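Local coordinates for protein maleylacetoacetate isomerase (Anaeromyxobacter dehalogenans, PDB 4IGJ) that probably catalyses the glutathione-dependent isomerisation of maleylacetoacetate, as a zeta-class member of the glutathione transferase superfamily, at residues 115-123 with 169-179. Residues are numbered along the deposited sequence; the frame is centred on the assembly and turned at random.
Sequences WGRARVRAL and AVRDGAGRFSH
With CG anti to the backbone N (chi1 179°) and the chain fully extended as far as NE, Arg119 reaches straight out of helix 114-128 toward His179, whose own CG, likewise anti to its N (chi1 -176°), places the imidazole beside it. The result, at least for one of the two conformers modelled for this side chain, is a worked example of how one arginine can bind several backbone carbonyls of a turn. Its guanidinium grips Ser178 O end-on with two nitrogens, NH1 at 3.0 Å and NH2 at 3.2 Å, with that oxygen lying near the guanidinium plane. NH1 also donates to His179 ND1 (2.8 Å), lying close to the imidazole plane although the two flat groups are tilted 36° apart. On the side of helix 150-171, NH2 makes weak bonds to Ala169 O and Asp172 O. Gly173 CA sits 3.3 Å above one guanidinium face, where a CB would collide with Arg119 CZ; Leu123 CD1 lies over the opposite face, while its CD2 packs on Ala169 CB (3.7 Å) and Val170 CG2. Val120 CG2 makes a CH-pi contact over the imidazole face of His179, 3.9 Å from the ring centroid. An alanine in place of His179 would probably leave Arg119 NH1 without its ring acceptor and Val120 without its aromatic cover. Ser178 OG, bonded to Asp187, ties the same turn to helix 185-199. Because ND1 accepts from arginine, the imidazole is probably neutral, with its proton on NE2, and the carbonyls gathered round the guanidinium probably help offset its charge within the all-helical C-terminal domain.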
loop_
_atom_site.group_PDB
_atom_site.type_symbol
_atom_site.label_atom_id
_atom_site.label_comp_id
_atom_site.label_asym_id
_atom_site.label_seq_id
_atom_site.Cartn_x
_atom_site.Cartn_y
_atom_site.Cartn_z
ATOM N N TRP A 115 3.041 1.975 -18.601
ATOM C CA TRP A 115 2.084 0.900 -18.363
ATOM C C TRP A 115 2.696 -0.165 -17.459
ATOM O O TRP A 115 2.040 -0.647 -16.539
ATOM C CB TRP A 115 1.594 0.263 -19.680
ATOM C CG TRP A 115 1.112 1.254 -20.702
ATOM C CD1 TRP A 115 1.660 1.482 -21.936
ATOM C CD2 TRP A 115 -0.006 2.147 -20.585
ATOM N NE1 TRP A 115 0.947 2.459 -22.591
ATOM C CE2 TRP A 115 -0.079 2.882 -21.788
ATOM C CE3 TRP A 115 -0.958 2.388 -19.591
ATOM C CZ2 TRP A 115 -1.065 3.855 -22.016
ATOM C CZ3 TRP A 115 -1.938 3.361 -19.821
ATOM C CH2 TRP A 115 -1.977 4.078 -21.019
ATOM N N GLY A 116 3.945 -0.532 -17.734
ATOM C CA GLY A 116 4.638 -1.529 -16.944
ATOM C C GLY A 116 4.845 -1.057 -15.522
ATOM O O GLY A 116 4.763 -1.853 -14.589
ATOM N N ARG A 117 5.121 0.232 -15.352
ATOM C CA ARG A 117 5.257 0.782 -14.000
ATOM C C ARG A 117 3.959 0.649 -13.203
ATOM O O ARG A 117 3.977 0.266 -12.022
ATOM C CB ARG A 117 5.747 2.231 -14.054
ATOM C CG ARG A 117 7.140 2.336 -14.635
ATOM C CD ARG A 117 7.515 3.745 -15.064
ATOM N NE ARG A 117 7.792 4.616 -13.925
ATOM C CZ ARG A 117 8.951 4.655 -13.283
ATOM N NH1 ARG A 117 9.949 3.856 -13.644
ATOM N NH2 ARG A 117 9.109 5.495 -12.273
ATOM N N ALA A 118 2.835 0.961 -13.846
ATOM C CA ALA A 118 1.536 0.839 -13.212
ATOM C C ALA A 118 1.219 -0.603 -12.867
ATOM O O ALA A 118 0.663 -0.868 -11.795
ATOM C CB ALA A 118 0.447 1.430 -14.112
ATOM N N ARG A 119 1.564 -1.544 -13.745
ATOM C CA ARG A 119 1.336 -2.963 -13.459
ATOM C C ARG A 119 2.173 -3.412 -12.264
ATOM O O ARG A 119 1.681 -4.075 -11.350
ATOM C CB ARG A 119 1.654 -3.833 -14.683
ATOM C CG ARG A 119 1.450 -5.323 -14.445
ATOM C CD ARG A 119 1.714 -6.178 -15.687
ATOM N NE ARG A 119 1.482 -7.603 -15.426
ATOM C CZ ARG A 119 2.401 -8.449 -14.964
ATOM N NH1 ARG A 119 3.627 -8.037 -14.701
ATOM N NH2 ARG A 119 2.092 -9.719 -14.754
ATOM N N VAL A 120 3.448 -3.050 -12.270
ATOM C CA VAL A 120 4.328 -3.462 -11.174
ATOM C C VAL A 120 3.878 -2.875 -9.842
ATOM O O VAL A 120 3.829 -3.581 -8.826
ATOM C CB VAL A 120 5.793 -3.081 -11.449
ATOM C CG1 VAL A 120 6.657 -3.292 -10.210
ATOM C CG2 VAL A 120 6.347 -3.905 -12.606
ATOM N N ARG A 121 3.526 -1.592 -9.847
ATOM C CA ARG A 121 3.037 -0.984 -8.628
ATOM C C ARG A 121 1.748 -1.634 -8.153
ATOM O O ARG A 121 1.544 -1.795 -6.948
ATOM C CB ARG A 121 2.854 0.524 -8.810
ATOM C CG ARG A 121 4.156 1.302 -8.889
ATOM C CD ARG A 121 3.870 2.789 -8.942
ATOM N NE ARG A 121 5.087 3.601 -8.873
ATOM C CZ ARG A 121 5.536 4.389 -9.847
ATOM N NH1 ARG A 121 4.887 4.492 -11.006
ATOM N NH2 ARG A 121 6.651 5.080 -9.653
ATOM N N ALA A 122 0.877 -2.014 -9.079
ATOM C CA ALA A 122 -0.366 -2.678 -8.694
ATOM C C ALA A 122 -0.099 -4.024 -8.031
ATOM O O ALA A 122 -0.731 -4.348 -7.031
ATOM C CB ALA A 122 -1.308 -2.841 -9.887
ATOM N N LEU A 123 0.822 -4.803 -8.595
ATOM C CA LEU A 123 1.195 -6.089 -7.998
ATOM C C LEU A 123 1.737 -5.877 -6.592
ATOM O O LEU A 123 1.369 -6.596 -5.656
ATOM C CB LEU A 123 2.225 -6.803 -8.872
ATOM C CG LEU A 123 1.686 -7.220 -10.238
ATOM C CD1 LEU A 123 2.807 -7.766 -11.109
ATOM C CD2 LEU A 123 0.612 -8.266 -10.072
ATOM N N ALA A 169 -3.215 -11.841 -11.869
ATOM C CA ALA A 169 -2.621 -10.588 -12.333
ATOM C C ALA A 169 -1.180 -10.789 -12.791
ATOM O O ALA A 169 -0.719 -10.132 -13.727
ATOM C CB ALA A 169 -2.694 -9.522 -11.243
ATOM N N VAL A 170 -0.465 -11.692 -12.123
ATOM C CA VAL A 170 0.909 -12.004 -12.504
ATOM C C VAL A 170 0.941 -12.808 -13.795
ATOM O O VAL A 170 1.741 -12.521 -14.685
ATOM C CB VAL A 170 1.672 -12.740 -11.371
ATOM C CG1 VAL A 170 2.952 -13.369 -11.887
ATOM C CG2 VAL A 170 1.983 -11.781 -10.233
ATOM N N ARG A 171 0.051 -13.796 -13.902
ATOM C CA ARG A 171 -0.004 -14.684 -15.064
ATOM C C ARG A 171 -0.089 -13.943 -16.406
ATOM O O ARG A 171 0.419 -14.428 -17.420
ATOM C CB ARG A 171 -1.162 -15.677 -14.927
ATOM N N ASP A 172 -0.733 -12.776 -16.410
ATOM C CA ASP A 172 -0.734 -11.910 -17.589
ATOM C C ASP A 172 0.390 -10.884 -17.506
ATOM O O ASP A 172 0.175 -9.757 -17.061
ATOM C CB ASP A 172 -2.071 -11.173 -17.754
ATOM C CG ASP A 172 -2.033 -10.142 -18.881
ATOM O OD1 ASP A 172 -1.583 -10.492 -19.994
ATOM O OD2 ASP A 172 -2.426 -8.980 -18.642
ATOM N N GLY A 173 1.591 -11.268 -17.927
ATOM C CA GLY A 173 2.693 -10.322 -17.993
ATOM C C GLY A 173 3.972 -10.819 -17.352
ATOM O O GLY A 173 5.039 -10.219 -17.504
ATOM N N ALA A 174 3.866 -11.919 -16.621
ATOM C CA ALA A 174 5.044 -12.546 -16.050
ATOM C C ALA A 174 5.837 -13.285 -17.122
ATOM O O ALA A 174 5.268 -13.956 -17.986
ATOM C CB ALA A 174 4.647 -13.500 -14.949
ATOM N N GLY A 175 7.155 -13.142 -17.065
ATOM C CA GLY A 175 8.046 -14.044 -17.762
ATOM C C GLY A 175 8.509 -15.022 -16.709
ATOM O O GLY A 175 7.694 -15.745 -16.127
ATOM N N ARG A 176 9.809 -15.024 -16.438
ATOM C CA ARG A 176 10.364 -15.827 -15.359
ATOM C C ARG A 176 10.009 -15.215 -14.001
ATOM O O ARG A 176 9.965 -15.919 -12.993
ATOM C CB ARG A 176 11.881 -15.946 -15.525
ATOM C CG ARG A 176 12.614 -16.709 -14.421
ATOM C CD ARG A 176 13.967 -17.196 -14.925
ATOM N NE ARG A 176 14.831 -17.729 -13.874
ATOM C CZ ARG A 176 14.734 -18.956 -13.371
ATOM N NH1 ARG A 176 13.793 -19.787 -13.800
ATOM N NH2 ARG A 176 15.576 -19.352 -12.428
ATOM N N PHE A 177 9.734 -13.910 -13.984
ATOM C CA PHE A 177 9.456 -13.203 -12.728
ATOM C C PHE A 177 8.070 -12.566 -12.760
ATOM O O PHE A 177 7.319 -12.791 -13.699
ATOM C CB PHE A 177 10.546 -12.165 -12.448
ATOM C CG PHE A 177 11.896 -12.767 -12.225
ATOM C CD1 PHE A 177 12.295 -13.150 -10.957
ATOM C CD2 PHE A 177 12.764 -12.978 -13.285
ATOM C CE1 PHE A 177 13.543 -13.723 -10.746
ATOM C CE2 PHE A 177 14.021 -13.545 -13.077
ATOM C CZ PHE A 177 14.405 -13.924 -11.810
ATOM N N SER A 178 7.714 -11.798 -11.733
ATOM C CA SER A 178 6.372 -11.219 -11.672
ATOM C C SER A 178 6.063 -10.330 -12.873
ATOM O O SER A 178 4.934 -10.326 -13.374
ATOM C CB SER A 178 6.167 -10.424 -10.383
ATOM O OG SER A 178 6.244 -11.248 -9.229
ATOM N N HIS A 179 7.064 -9.578 -13.320
ATOM C CA HIS A 179 6.918 -8.719 -14.491
ATOM C C HIS A 179 8.114 -8.909 -15.394
ATOM O O HIS A 179 9.222 -8.474 -15.079
ATOM C CB HIS A 179 6.814 -7.246 -14.087
ATOM C CG HIS A 179 6.574 -6.322 -15.242
ATOM N ND1 HIS A 179 5.329 -6.116 -15.786
ATOM C CD2 HIS A 179 7.429 -5.550 -15.955
ATOM C CE1 HIS A 179 5.419 -5.257 -16.786
ATOM N NE2 HIS A 179 6.687 -4.893 -16.904
HETATM O O HOH W 1 -1.274 -7.708 -14.225
#